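Long-range contacts in ATP phosphoribosyltransferase regulatory subunit (Lactococcus lactis, PDB 1Z7M), which is required for the first step of histidine biosynthesis and may allow histidine to feedback-regulate ATP phosphoribosyltransferase activity: residues K37-I42 with T329-L334; F123-R128 with E139-G144; K77-E82 with L97-T102; V176-S181 with I273-M278. All blocks are in the same frame, centred on the assembly; numbering follows the deposited sequence.

Contact 1 of 4, residues K37-I42 with T329-L334; sequences KSLRQI and TILKAL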
loop_
_atom_site.group_PDB
_atom_site.type_symbol
_atom_site.label_atom_id
_atom_site.label_comp_id
_atom_site.label_asym_id
_atom_site.label_seq_id
_atom_site.Cartn_x
_atom_site.Cartn_y
_atom_site.Cartn_z
ATOM N N LYS B 37 -15.447 23.459 19.778
ATOM C CA LYS B 37 -16.522 23.721 20.721
ATOM C C LYS B 37 -17.861 23.746 19.996
ATOM O O LYS B 37 -18.781 23.035 20.390
ATOM C CB LYS B 37 -16.313 25.038 21.449
ATOM C CG LYS B 37 -15.383 24.926 22.622
ATOM C CD LYS B 37 -15.507 26.140 23.536
ATOM C CE LYS B 37 -14.519 26.058 24.700
ATOM N NZ LYS B 37 -14.712 24.817 25.518
ATOM N N SER B 38 -17.971 24.548 18.932
ATOM C CA SER B 38 -19.217 24.638 18.169
ATOM C C SER B 38 -19.660 23.263 17.720
ATOM O O SER B 38 -20.772 22.837 18.012
ATOM C CB SER B 38 -19.050 25.507 16.924
ATOM O OG SER B 38 -18.643 26.807 17.253
ATOM N N LEU B 39 -18.780 22.575 17.000
ATOM C CA LEU B 39 -19.091 21.253 16.494
ATOM C C LEU B 39 -19.662 20.394 17.604
ATOM O O LEU B 39 -20.700 19.767 17.428
ATOM C CB LEU B 39 -17.836 20.601 15.890
ATOM C CG LEU B 39 -17.891 19.304 15.053
ATOM C CD1 LEU B 39 -17.855 18.095 15.964
ATOM C CD2 LEU B 39 -19.131 19.299 14.158
ATOM N N ARG B 40 -19.003 20.378 18.757
ATOM C CA ARG B 40 -19.494 19.570 19.866
ATOM C C ARG B 40 -20.787 20.143 20.457
ATOM O O ARG B 40 -21.599 19.402 21.006
ATOM C CB ARG B 40 -18.418 19.415 20.943
ATOM C CG ARG B 40 -17.144 18.697 20.474
ATOM C CD ARG B 40 -17.365 17.279 19.945
ATOM N NE ARG B 40 -16.101 16.637 19.566
ATOM C CZ ARG B 40 -15.953 15.824 18.520
ATOM N NH1 ARG B 40 -16.990 15.561 17.744
ATOM N NH2 ARG B 40 -14.778 15.274 18.242
ATOM N N GLN B 41 -20.991 21.454 20.347
ATOM C CA GLN B 41 -22.228 22.057 20.840
ATOM C C GLN B 41 -23.369 21.473 20.003
ATOM O O GLN B 41 -24.249 20.769 20.505
ATOM C CB GLN B 41 -22.201 23.571 20.647
ATOM C CG GLN B 41 -22.118 24.380 21.934
ATOM C CD GLN B 41 -21.793 25.860 21.685
ATOM O OE1 GLN B 41 -20.736 26.364 22.113
ATOM N NE2 GLN B 41 -22.698 26.558 20.986
ATOM N N ILE B 42 -23.333 21.773 18.711
ATOM C CA ILE B 42 -24.331 21.291 17.776
ATOM C C ILE B 42 -24.594 19.805 17.951
ATOM O O ILE B 42 -25.737 19.374 17.938
ATOM C CB ILE B 42 -23.886 21.579 16.349
ATOM C CG1 ILE B 42 -23.848 23.085 16.150
ATOM C CG2 ILE B 42 -24.816 20.930 15.359
ATOM C CD1 ILE B 42 -23.304 23.519 14.844
ATOM N N THR B 329 -19.255 22.748 6.136
ATOM C CA THR B 329 -19.939 23.835 5.470
ATOM C C THR B 329 -20.734 24.645 6.492
ATOM O O THR B 329 -20.790 25.869 6.412
ATOM C CB THR B 329 -20.863 23.296 4.369
ATOM O OG1 THR B 329 -20.083 22.536 3.429
ATOM C CG2 THR B 329 -21.548 24.451 3.631
ATOM N N ILE B 330 -21.321 23.965 7.469
ATOM C CA ILE B 330 -22.087 24.654 8.497
ATOM C C ILE B 330 -21.190 25.542 9.384
ATOM O O ILE B 330 -21.503 26.702 9.635
ATOM C CB ILE B 330 -22.885 23.628 9.356
ATOM C CG1 ILE B 330 -23.848 22.847 8.451
ATOM C CG2 ILE B 330 -23.668 24.344 10.464
ATOM C CD1 ILE B 330 -24.597 21.720 9.119
ATOM N N LEU B 331 -20.061 25.018 9.837
ATOM C CA LEU B 331 -19.176 25.811 10.681
ATOM C C LEU B 331 -18.573 26.964 9.890
ATOM O O LEU B 331 -18.389 28.064 10.400
ATOM C CB LEU B 331 -18.064 24.930 11.253
ATOM C CG LEU B 331 -18.474 23.727 12.109
ATOM C CD1 LEU B 331 -17.232 22.964 12.500
ATOM C CD2 LEU B 331 -19.234 24.176 13.341
ATOM N N LYS B 332 -18.257 26.704 8.633
ATOM C CA LYS B 332 -17.689 27.731 7.782
ATOM C C LYS B 332 -18.715 28.841 7.587
ATOM O O LYS B 332 -18.353 30.008 7.457
ATOM C CB LYS B 332 -17.317 27.127 6.436
ATOM C CG LYS B 332 -16.645 28.083 5.464
ATOM C CD LYS B 332 -16.233 27.331 4.197
ATOM C CE LYS B 332 -15.278 26.175 4.549
ATOM N NZ LYS B 332 -15.487 24.962 3.699
ATOM N N ALA B 333 -19.995 28.466 7.570
ATOM C CA ALA B 333 -21.088 29.421 7.392
ATOM C C ALA B 333 -21.377 30.172 8.681
ATOM O O ALA B 333 -21.725 31.348 8.650
ATOM C CB ALA B 333 -22.346 28.710 6.916
ATOM N N LEU B 334 -21.231 29.491 9.813
ATOM C CA LEU B 334 -21.468 30.129 11.097
ATOM C C LEU B 334 -20.426 31.203 11.323
ATOM O O LEU B 334 -20.674 32.176 12.021
ATOM C CB LEU B 334 -21.396 29.115 12.230
ATOM C CG LEU B 334 -22.560 28.139 12.338
ATOM C CD1 LEU B 334 -22.147 26.989 13.208
ATOM C CD2 LEU B 334 -23.783 28.826 12.902
#

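Contact 2 of 4, residues F123-R128 with E139-G144; sequences FGKIFR and ENYQIG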
loop_
_atom_site.group_PDB
_atom_site.type_symbol
_atom_site.label_atom_id
_atom_site.label_comp_id
_atom_site.label_asym_id
_atom_site.label_seq_id
_atom_site.Cartn_x
_atom_site.Cartn_y
_atom_site.Cartn_z
ATOM N N PHE B 123 -22.111 10.223 13.666
ATOM C CA PHE B 123 -21.364 11.447 13.921
ATOM C C PHE B 123 -19.902 11.135 13.683
ATOM O O PHE B 123 -19.239 10.545 14.532
ATOM C CB PHE B 123 -21.539 11.906 15.372
ATOM C CG PHE B 123 -22.968 12.103 15.783
ATOM C CD1 PHE B 123 -23.828 11.009 15.925
ATOM C CD2 PHE B 123 -23.459 13.380 16.026
ATOM C CE1 PHE B 123 -25.146 11.188 16.300
ATOM C CE2 PHE B 123 -24.776 13.567 16.405
ATOM C CZ PHE B 123 -25.622 12.467 16.542
ATOM N N GLY B 124 -19.394 11.530 12.527
ATOM C CA GLY B 124 -18.007 11.243 12.231
ATOM C C GLY B 124 -17.608 11.816 10.899
ATOM O O GLY B 124 -18.349 12.608 10.312
ATOM N N LYS B 125 -16.447 11.413 10.401
ATOM C CA LYS B 125 -16.001 11.947 9.134
ATOM C C LYS B 125 -15.638 10.937 8.065
ATOM O O LYS B 125 -15.264 9.808 8.360
ATOM C CB LYS B 125 -14.835 12.896 9.368
ATOM C CG LYS B 125 -13.717 12.285 10.139
ATOM C CD LYS B 125 -12.518 13.221 10.235
ATOM C CE LYS B 125 -12.792 14.430 11.104
ATOM N NZ LYS B 125 -11.526 15.180 11.350
ATOM N N ILE B 126 -15.803 11.376 6.814
ATOM C CA ILE B 126 -15.486 10.593 5.625
ATOM C C ILE B 126 -14.251 11.255 5.044
ATOM O O ILE B 126 -13.985 12.415 5.339
ATOM C CB ILE B 126 -16.610 10.647 4.565
ATOM C CG1 ILE B 126 -16.924 12.091 4.201
ATOM C CG2 ILE B 126 -17.834 9.948 5.074
ATOM C CD1 ILE B 126 -17.795 12.196 2.981
ATOM N N PHE B 127 -13.508 10.525 4.222
ATOM C CA PHE B 127 -12.286 11.053 3.633
ATOM C C PHE B 127 -12.265 10.964 2.121
ATOM O O PHE B 127 -12.227 9.865 1.563
ATOM C CB PHE B 127 -11.085 10.295 4.187
ATOM C CG PHE B 127 -11.103 10.145 5.680
ATOM C CD1 PHE B 127 -11.792 9.096 6.277
ATOM C CD2 PHE B 127 -10.468 11.081 6.496
ATOM C CE1 PHE B 127 -11.848 8.986 7.666
ATOM C CE2 PHE B 127 -10.521 10.978 7.883
ATOM C CZ PHE B 127 -11.212 9.929 8.464
ATOM N N ARG B 128 -12.282 12.120 1.465
ATOM C CA ARG B 128 -12.250 12.196 0.002
ATOM C C ARG B 128 -11.039 13.049 -0.349
ATOM O O ARG B 128 -10.622 13.876 0.454
ATOM C CB ARG B 128 -13.521 12.873 -0.531
ATOM C CG ARG B 128 -14.838 12.242 -0.066
ATOM C CD ARG B 128 -16.034 13.221 -0.174
ATOM N NE ARG B 128 -16.981 12.892 -1.246
ATOM C CZ ARG B 128 -17.756 11.802 -1.294
ATOM N NH1 ARG B 128 -17.727 10.891 -0.327
ATOM N NH2 ARG B 128 -18.568 11.620 -2.328
ATOM N N GLU B 139 -10.893 16.146 4.815
ATOM C CA GLU B 139 -11.489 15.576 6.022
ATOM C C GLU B 139 -12.863 16.250 6.191
ATOM O O GLU B 139 -12.966 17.453 6.449
ATOM C CB GLU B 139 -10.596 15.845 7.228
ATOM C CG GLU B 139 -10.141 14.601 7.955
ATOM C CD GLU B 139 -8.890 14.855 8.780
ATOM O OE1 GLU B 139 -7.833 15.141 8.172
ATOM O OE2 GLU B 139 -8.963 14.777 10.029
ATOM N N ASN B 140 -13.913 15.455 6.031
ATOM C CA ASN B 140 -15.284 15.927 6.081
ATOM C C ASN B 140 -16.094 15.310 7.179
ATOM O O ASN B 140 -16.376 14.111 7.147
ATOM C CB ASN B 140 -15.964 15.608 4.764
ATOM C CG ASN B 140 -15.245 16.201 3.593
ATOM O OD1 ASN B 140 -15.062 15.550 2.575
ATOM N ND2 ASN B 140 -14.839 17.451 3.724
ATOM N N TYR B 141 -16.502 16.150 8.125
ATOM C CA TYR B 141 -17.303 15.731 9.266
ATOM C C TYR B 141 -18.775 15.835 8.905
ATOM O O TYR B 141 -19.254 16.889 8.494
ATOM C CB TYR B 141 -17.032 16.641 10.454
ATOM C CG TYR B 141 -17.342 15.996 11.780
ATOM C CD1 TYR B 141 -16.343 15.372 12.515
ATOM C CD2 TYR B 141 -18.637 16.014 12.311
ATOM C CE1 TYR B 141 -16.617 14.790 13.749
ATOM C CE2 TYR B 141 -18.921 15.423 13.549
ATOM C CZ TYR B 141 -17.906 14.817 14.257
ATOM O OH TYR B 141 -18.160 14.225 15.464
ATOM N N GLN B 142 -19.501 14.747 9.060
ATOM C CA GLN B 142 -20.898 14.794 8.744
ATOM C C GLN B 142 -21.679 14.254 9.919
ATOM O O GLN B 142 -21.113 13.582 10.792
ATOM C CB GLN B 142 -21.186 13.935 7.532
ATOM C CG GLN B 142 -20.187 14.085 6.441
ATOM C CD GLN B 142 -20.509 13.214 5.248
ATOM O OE1 GLN B 142 -20.827 12.039 5.390
ATOM N NE2 GLN B 142 -20.431 13.791 4.058
ATOM N N ILE B 143 -22.973 14.588 9.944
ATOM C CA ILE B 143 -23.923 14.101 10.951
ATOM C C ILE B 143 -25.181 13.757 10.153
ATOM O O ILE B 143 -25.679 14.577 9.393
ATOM C CB ILE B 143 -24.291 15.155 12.024
ATOM C CG1 ILE B 143 -23.048 15.646 12.749
ATOM C CG2 ILE B 143 -25.180 14.520 13.050
ATOM C CD1 ILE B 143 -23.331 16.635 13.851
ATOM N N GLY B 144 -25.691 12.545 10.301
ATOM C CA GLY B 144 -26.865 12.194 9.539
ATOM C C GLY B 144 -27.622 11.040 10.137
ATOM O O GLY B 144 -27.186 10.451 11.121
#

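Contact 3 of 4, residues K77-E82 with L97-T102; sequences KTFNQE and LRYDFT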
loop_
_atom_site.group_PDB
_atom_site.type_symbol
_atom_site.label_atom_id
_atom_site.label_comp_id
_atom_site.label_asym_id
_atom_site.label_seq_id
_atom_site.Cartn_x
_atom_site.Cartn_y
_atom_site.Cartn_z
ATOM N N LYS B 77 -22.142 11.706 -9.819
ATOM C CA LYS B 77 -20.674 11.626 -9.806
ATOM C C LYS B 77 -20.048 11.676 -8.387
ATOM O O LYS B 77 -19.714 12.740 -7.855
ATOM C CB LYS B 77 -20.066 12.776 -10.612
ATOM C CG LYS B 77 -18.547 12.771 -10.653
ATOM C CD LYS B 77 -18.013 13.938 -11.467
ATOM C CE LYS B 77 -16.494 13.933 -11.509
ATOM N NZ LYS B 77 -15.956 15.071 -12.304
ATOM N N THR B 78 -19.900 10.491 -7.801
ATOM C CA THR B 78 -19.427 10.421 -6.425
ATOM C C THR B 78 -18.475 9.260 -6.209
ATOM O O THR B 78 -17.303 9.460 -5.891
ATOM C CB THR B 78 -20.661 10.372 -5.537
ATOM O OG1 THR B 78 -21.657 9.559 -6.148
ATOM C CG2 THR B 78 -21.219 11.766 -5.312
ATOM N N PHE B 79 -18.971 8.063 -6.397
ATOM C CA PHE B 79 -18.137 6.884 -6.169
ATOM C C PHE B 79 -17.157 6.602 -7.311
ATOM O O PHE B 79 -17.368 5.703 -8.123
ATOM C CB PHE B 79 -19.037 5.676 -5.919
ATOM C CG PHE B 79 -19.904 5.816 -4.697
ATOM C CD1 PHE B 79 -19.378 5.606 -3.426
ATOM C CD2 PHE B 79 -21.243 6.184 -4.814
ATOM C CE1 PHE B 79 -20.169 5.751 -2.295
ATOM C CE2 PHE B 79 -22.040 6.332 -3.683
ATOM C CZ PHE B 79 -21.499 6.117 -2.425
ATOM N N ASN B 80 -16.079 7.382 -7.345
ATOM C CA ASN B 80 -15.016 7.301 -8.350
ATOM C C ASN B 80 -13.712 6.996 -7.595
ATOM O O ASN B 80 -13.317 7.762 -6.719
ATOM C CB ASN B 80 -14.955 8.652 -9.074
ATOM C CG ASN B 80 -13.746 8.803 -9.956
ATOM O OD1 ASN B 80 -13.389 7.888 -10.706
ATOM N ND2 ASN B 80 -13.112 9.978 -9.889
ATOM N N GLN B 81 -13.055 5.887 -7.932
ATOM C CA GLN B 81 -11.842 5.473 -7.229
ATOM C C GLN B 81 -10.748 6.486 -7.049
ATOM O O GLN B 81 -9.845 6.279 -6.246
ATOM C CB GLN B 81 -11.227 4.239 -7.878
ATOM C CG GLN B 81 -11.467 2.981 -7.090
ATOM C CD GLN B 81 -10.646 1.809 -7.583
ATOM O OE1 GLN B 81 -9.410 1.850 -7.568
ATOM N NE2 GLN B 81 -11.330 0.750 -8.029
ATOM N N GLU B 82 -10.821 7.579 -7.787
ATOM C CA GLU B 82 -9.797 8.603 -7.704
ATOM C C GLU B 82 -9.787 9.419 -6.420
ATOM O O GLU B 82 -8.725 9.824 -5.962
ATOM C CB GLU B 82 -9.932 9.554 -8.881
ATOM C CG GLU B 82 -9.972 8.873 -10.216
ATOM C CD GLU B 82 -10.367 9.836 -11.315
ATOM O OE1 GLU B 82 -10.487 9.400 -12.487
ATOM O OE2 GLU B 82 -10.564 11.035 -10.996
ATOM N N LEU B 97 -10.343 4.009 3.001
ATOM C CA LEU B 97 -10.669 4.790 4.175
ATOM C C LEU B 97 -12.130 5.197 4.083
ATOM O O LEU B 97 -12.608 5.519 2.996
ATOM C CB LEU B 97 -9.803 6.034 4.210
ATOM C CG LEU B 97 -9.382 6.402 5.620
ATOM C CD1 LEU B 97 -8.566 5.298 6.178
ATOM C CD2 LEU B 97 -8.568 7.624 5.614
ATOM N N ARG B 98 -12.841 5.209 5.210
ATOM C CA ARG B 98 -14.262 5.544 5.183
ATOM C C ARG B 98 -14.547 6.594 4.149
ATOM O O ARG B 98 -14.032 7.700 4.238
ATOM C CB ARG B 98 -14.759 6.028 6.538
ATOM C CG ARG B 98 -15.990 5.253 7.005
ATOM C CD ARG B 98 -17.047 6.168 7.592
ATOM N NE ARG B 98 -16.460 7.127 8.517
ATOM C CZ ARG B 98 -15.945 6.811 9.698
ATOM N NH1 ARG B 98 -15.951 5.554 10.117
ATOM N NH2 ARG B 98 -15.392 7.757 10.441
ATOM N N TYR B 99 -15.360 6.231 3.164
ATOM C CA TYR B 99 -15.727 7.141 2.093
ATOM C C TYR B 99 -17.186 7.573 2.173
ATOM O O TYR B 99 -17.541 8.671 1.737
ATOM C CB TYR B 99 -15.506 6.477 0.742
ATOM C CG TYR B 99 -15.599 7.429 -0.427
ATOM C CD1 TYR B 99 -14.565 8.317 -0.704
ATOM C CD2 TYR B 99 -16.699 7.416 -1.280
ATOM C CE1 TYR B 99 -14.609 9.162 -1.804
ATOM C CE2 TYR B 99 -16.758 8.262 -2.386
ATOM C CZ TYR B 99 -15.700 9.127 -2.640
ATOM O OH TYR B 99 -15.709 9.928 -3.750
ATOM N N ASP B 100 -18.028 6.712 2.731
ATOM C CA ASP B 100 -19.447 7.004 2.818
ATOM C C ASP B 100 -20.036 6.463 4.101
ATOM O O ASP B 100 -19.576 5.449 4.610
ATOM C CB ASP B 100 -20.152 6.399 1.598
ATOM C CG ASP B 100 -21.660 6.477 1.689
ATOM O OD1 ASP B 100 -22.282 5.478 2.103
ATOM O OD2 ASP B 100 -22.222 7.538 1.348
ATOM N N PHE B 101 -21.044 7.147 4.629
ATOM C CA PHE B 101 -21.689 6.710 5.864
ATOM C C PHE B 101 -22.963 5.910 5.599
ATOM O O PHE B 101 -23.330 5.062 6.398
ATOM C CB PHE B 101 -22.047 7.918 6.757
ATOM C CG PHE B 101 -21.004 8.270 7.788
ATOM C CD1 PHE B 101 -20.225 9.413 7.648
ATOM C CD2 PHE B 101 -20.823 7.476 8.914
ATOM C CE1 PHE B 101 -19.275 9.767 8.617
ATOM C CE2 PHE B 101 -19.879 7.816 9.887
ATOM C CZ PHE B 101 -19.104 8.969 9.737
ATOM N N THR B 102 -23.641 6.180 4.487
ATOM C CA THR B 102 -24.892 5.483 4.184
ATOM C C THR B 102 -24.704 3.990 3.916
ATOM O O THR B 102 -25.371 3.152 4.526
ATOM C CB THR B 102 -25.622 6.133 2.994
ATOM O OG1 THR B 102 -25.869 7.504 3.292
ATOM C CG2 THR B 102 -26.949 5.481 2.767
#

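Contact 4 of 4, residues V176-S181 with I273-M278; sequences VFEIGS and IIDLGM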
loop_
_atom_site.group_PDB
_atom_site.type_symbol
_atom_site.label_atom_id
_atom_site.label_comp_id
_atom_site.label_asym_id
_atom_site.label_seq_id
_atom_site.Cartn_x
_atom_site.Cartn_y
_atom_site.Cartn_z
ATOM N N VAL B 176 -32.515 28.262 3.257
ATOM C CA VAL B 176 -33.637 27.769 2.484
ATOM C C VAL B 176 -33.578 26.250 2.347
ATOM O O VAL B 176 -32.507 25.652 2.217
ATOM C CB VAL B 176 -33.675 28.401 1.083
ATOM C CG1 VAL B 176 -33.599 29.906 1.213
ATOM C CG2 VAL B 176 -32.542 27.871 0.228
ATOM N N PHE B 177 -34.751 25.640 2.385
ATOM C CA PHE B 177 -34.882 24.203 2.265
ATOM C C PHE B 177 -35.581 23.925 0.925
ATOM O O PHE B 177 -36.582 24.571 0.607
ATOM C CB PHE B 177 -35.713 23.698 3.430
ATOM C CG PHE B 177 -35.729 22.233 3.550
ATOM C CD1 PHE B 177 -34.770 21.580 4.304
ATOM C CD2 PHE B 177 -36.711 21.490 2.913
ATOM C CE1 PHE B 177 -34.787 20.197 4.428
ATOM C CE2 PHE B 177 -36.744 20.106 3.024
ATOM C CZ PHE B 177 -35.779 19.456 3.786
ATOM N N GLU B 178 -35.051 22.986 0.140
ATOM C CA GLU B 178 -35.613 22.650 -1.180
ATOM C C GLU B 178 -35.956 21.182 -1.352
ATOM O O GLU B 178 -35.130 20.316 -1.081
ATOM C CB GLU B 178 -34.631 23.007 -2.298
ATOM C CG GLU B 178 -34.360 24.487 -2.492
ATOM C CD GLU B 178 -33.213 24.741 -3.469
ATOM O OE1 GLU B 178 -32.911 25.923 -3.743
ATOM O OE2 GLU B 178 -32.605 23.760 -3.958
ATOM N N ILE B 179 -37.165 20.898 -1.824
ATOM C CA ILE B 179 -37.559 19.517 -2.053
ATOM C C ILE B 179 -37.809 19.262 -3.529
ATOM O O ILE B 179 -38.124 20.176 -4.291
ATOM C CB ILE B 179 -38.811 19.150 -1.274
ATOM C CG1 ILE B 179 -39.951 20.099 -1.636
ATOM C CG2 ILE B 179 -38.521 19.204 0.197
ATOM C CD1 ILE B 179 -41.252 19.751 -0.948
ATOM N N GLY B 180 -37.667 18.007 -3.927
ATOM C CA GLY B 180 -37.867 17.664 -5.318
ATOM C C GLY B 180 -38.285 16.221 -5.511
ATOM O O GLY B 180 -38.503 15.493 -4.539
ATOM N N SER B 181 -38.388 15.812 -6.773
ATOM C CA SER B 181 -38.792 14.456 -7.107
ATOM C C SER B 181 -38.001 13.826 -8.255
ATOM O O SER B 181 -37.983 14.348 -9.367
ATOM C CB SER B 181 -40.270 14.451 -7.458
ATOM O OG SER B 181 -40.681 13.158 -7.854
ATOM N N ILE B 273 -39.446 25.004 -0.189
ATOM C CA ILE B 273 -39.327 25.454 -1.556
ATOM C C ILE B 273 -39.304 24.255 -2.494
ATOM O O ILE B 273 -38.589 23.282 -2.270
ATOM C CB ILE B 273 -38.079 26.297 -1.708
ATOM C CG1 ILE B 273 -38.267 27.581 -0.913
ATOM C CG2 ILE B 273 -37.827 26.603 -3.143
ATOM C CD1 ILE B 273 -37.002 28.377 -0.737
ATOM N N ILE B 274 -40.120 24.314 -3.535
ATOM C CA ILE B 274 -40.181 23.217 -4.477
ATOM C C ILE B 274 -39.323 23.514 -5.698
ATOM O O ILE B 274 -39.490 24.546 -6.356
ATOM C CB ILE B 274 -41.649 22.935 -4.897
ATOM C CG1 ILE B 274 -42.480 22.582 -3.655
ATOM C CG2 ILE B 274 -41.689 21.801 -5.922
ATOM C CD1 ILE B 274 -43.949 22.269 -3.907
ATOM N N ASP B 275 -38.377 22.618 -5.973
ATOM C CA ASP B 275 -37.500 22.777 -7.123
ATOM C C ASP B 275 -37.742 21.635 -8.095
ATOM O O ASP B 275 -37.319 20.503 -7.867
ATOM C CB ASP B 275 -36.030 22.772 -6.711
ATOM C CG ASP B 275 -35.127 23.337 -7.796
ATOM O OD1 ASP B 275 -35.435 23.135 -8.995
ATOM O OD2 ASP B 275 -34.109 23.983 -7.453
ATOM N N LEU B 276 -38.438 21.929 -9.182
ATOM C CA LEU B 276 -38.720 20.907 -10.173
ATOM C C LEU B 276 -37.539 20.778 -11.127
ATOM O O LEU B 276 -37.566 19.982 -12.059
ATOM C CB LEU B 276 -39.990 21.270 -10.944
ATOM C CG LEU B 276 -41.283 21.274 -10.128
ATOM C CD1 LEU B 276 -42.435 21.796 -10.971
ATOM C CD2 LEU B 276 -41.560 19.870 -9.644
ATOM N N GLY B 277 -36.502 21.573 -10.888
ATOM C CA GLY B 277 -35.332 21.518 -11.741
ATOM C C GLY B 277 -34.171 20.850 -11.041
ATOM O O GLY B 277 -33.038 20.911 -11.504
ATOM N N MET B 278 -34.458 20.210 -9.919
ATOM C CA MET B 278 -33.449 19.524 -9.133
ATOM C C MET B 278 -33.023 18.229 -9.807
ATOM O O MET B 278 -33.870 17.418 -10.167
ATOM C CB MET B 278 -34.023 19.222 -7.756
ATOM C CG MET B 278 -33.080 18.522 -6.823
ATOM S SD MET B 278 -33.822 18.231 -5.211
ATOM C CE MET B 278 -33.595 19.851 -4.462
#

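Contact 1 of 4, residues K37-I42 with T329-L334
Leu331 presses its forked end into the hollow between Ser38, Leu39 and Ile42, joining two helices of the class II aminoacyl-tRNA synthetase-like fold. Helix 33-52 leads to the short strand 56-57, and helix 327-338 directly follows strand 320-326, positions consistent with the motif 1 and motif 3 helices of that family. The short axes stay 10.8 Å apart at an angle of 117°, a spacing that branched aliphatic side chains bridge well. With CG anti to the carbonyl carbon (chi1 -59°), Leu331 extends toward helix 33-52, where its two methyls take different partners: CD2 meets Ser38 CB at 3.8 Å, while CD1 lies 4.2 Å from Leu39 CB. Serine suits this spot because its small side chain lets the methyl in beside the backbone, and its hydroxyl turns back to Asn34 O in a weak bond. Met327 packs against Leu39 and Ile42 as well, whereas Arg40 makes a salt bridge to Glu57 of the second subunit. One turn beyond Ser38, Ile42 supplies the next bump. Ile42 CD1 flanks Leu331 CD2 at 4.4 Å and touches Ile330 CG2 more distantly; Ile42 and Leu334 then reach toward each other tip to tip, CD1 to CD1, at 4.0 Å.

Contact 2 of 4, residues F123-R128 with E139-G144
The antiparallel hairpin that pairs Phe123-Phe127 with Glu139-Ile143 is consistent with motif 2 of the class II synthetase fold. Two hydrogen-bonded pairs hold the strands together: Gly124 with Gln142, where Gln142 N meets Gly124 O at 2.7 Å, and Ile126 with Asn140, where Ile126 N meets Asn140 O at 2.8 Å. Tyr141 lays one ring face over the Gly124 backbone, with Gly124 CA 4.2 Å from the ring centroid in a CH-pi contact. Glycine fits here, since Phe101 packs against its other side. Lys125 CE comes to the edge of the same tyrosine ring, and a bend at chi3 (69°) in the lysine chain carries NZ to Glu139 OE2 at 2.9 Å. This salt bridge uses the anti side of the carboxylate, whose OE2 also bonds Ser62 of the second subunit. Phe127 lies alongside Glu139, its CE2 3.6 Å from Glu139 CG. At the far end Ile143 sets CG2 over the face of the Phe123 ring, 3.5 Å from CE2. On the opposite sheet face, the Ile126 side chain crosses that of Gln142 nearly at right angles and sets its CD1 against the amide. Strand 320-326 continues the sheet beyond 139-148. Helices 33-52 and 327-338 pack against Tyr141 and Ile143, and Glu43 and Arg40 of the former both bond Tyr141 OH.

Contact 3 of 4, residues K77-E82 with L97-T102
An inverse gamma turn centred on Phe79 offers its first carbonyl, Thr78 O, to Tyr99 in the loop that leads into helix 102-111. The turn is closed by Asn80 N, 2.8 Å from Thr78 O. Tyr99 OH donates to the same oxygen at 2.7 Å, and the two donors arrive from opposite faces of the carbonyl plane. The phenol gets there because Tyr99 holds CG opposite its backbone N (chi1 -169°), pointing the ring across to the other loop. The Phe79 ring, tilted 54° to it, brings CD1 to within 3.9 Å of Tyr99 CE2 at the tyrosine's edge. Farther along, Asp100 CB sits at the rim of the Phe79 ring, 3.9 Å from CE1. Aspartate suits the start of a helix: its OD1 bonds Leu103 N and caps that end. Arg128 makes a cation-pi contact with Tyr99. A phenylalanine in place of Tyr99 would probably keep the apolar touch on Phe79 but leave Thr78 O without its hydroxyl partner, and the turn less firmly tied to the other loop. Tyrosine thus combines two roles, packing through its ring carbons and donating from its hydroxyl, so that a carbonyl already used inside the turn also joins the two loops.

Contact 4 of 4, residues V176-S181 with I273-M278
Ile273 and Ile274 run parallel to Glu178 and Ile179, with Ile179 N bonded to Ile273 O at 2.8 Å and Asp275 N to Ile179 O at 3.0 Å, almost straight at 176°, while the Ile273 N to Phe177 O bond is weak. Beta-branched isoleucines suit such strands. Ile274 and Ile179 bring their CG1 atoms to 4.1 Å on the face covered by helices 250-267 and 152-169; on the other face Ile273 CG2 flanks Glu178 CG. Within this chain 272-274 is an outermost strand of the large mixed sheet, left through a type I turn, Asp275 to Met278. Asp275 OD1 accepts from Gly277 N at 2.7 Å, forming an Asx turn. An alanine at Asp275 would probably leave Gly277 N without this acceptor and the turn freer to shift. Asp275 OD2 lies 3.8 Å from Glu178 OE2, the two acids side by side. A basic side chain from the chain of another protein pairs with Glu178 and probably eases these like charges, close to a phosphate ion that probably came from the crystallisation liquor. Met278, bent at chi3 (-81°), places CE 3.7 Å from Glu178 O and SD beside Gly180 CA, where no side chain stands in its way.

In the fold
From the N terminus, helix 33-52 opens the loop of contact 1, which closes only at helix 327-338 near the C terminus and so encloses the other three. Within it they follow in series without crossing: contact 3 closes first, contact 2 next, and contact 4 spans the largely helical insertion between 181 and 273. Contacts 1, 2 and 3 form a connected group. Leu39 packs on the Tyr141 ring, linking contacts 1 and 2, while Arg98 and Phe101 join the 97-102 loop of contact 3 to strand 118-127 of contact 2. Contact 4 stands about 25 Å from each of them, centre to centre, at the far end of the sheet that contact 2 shares.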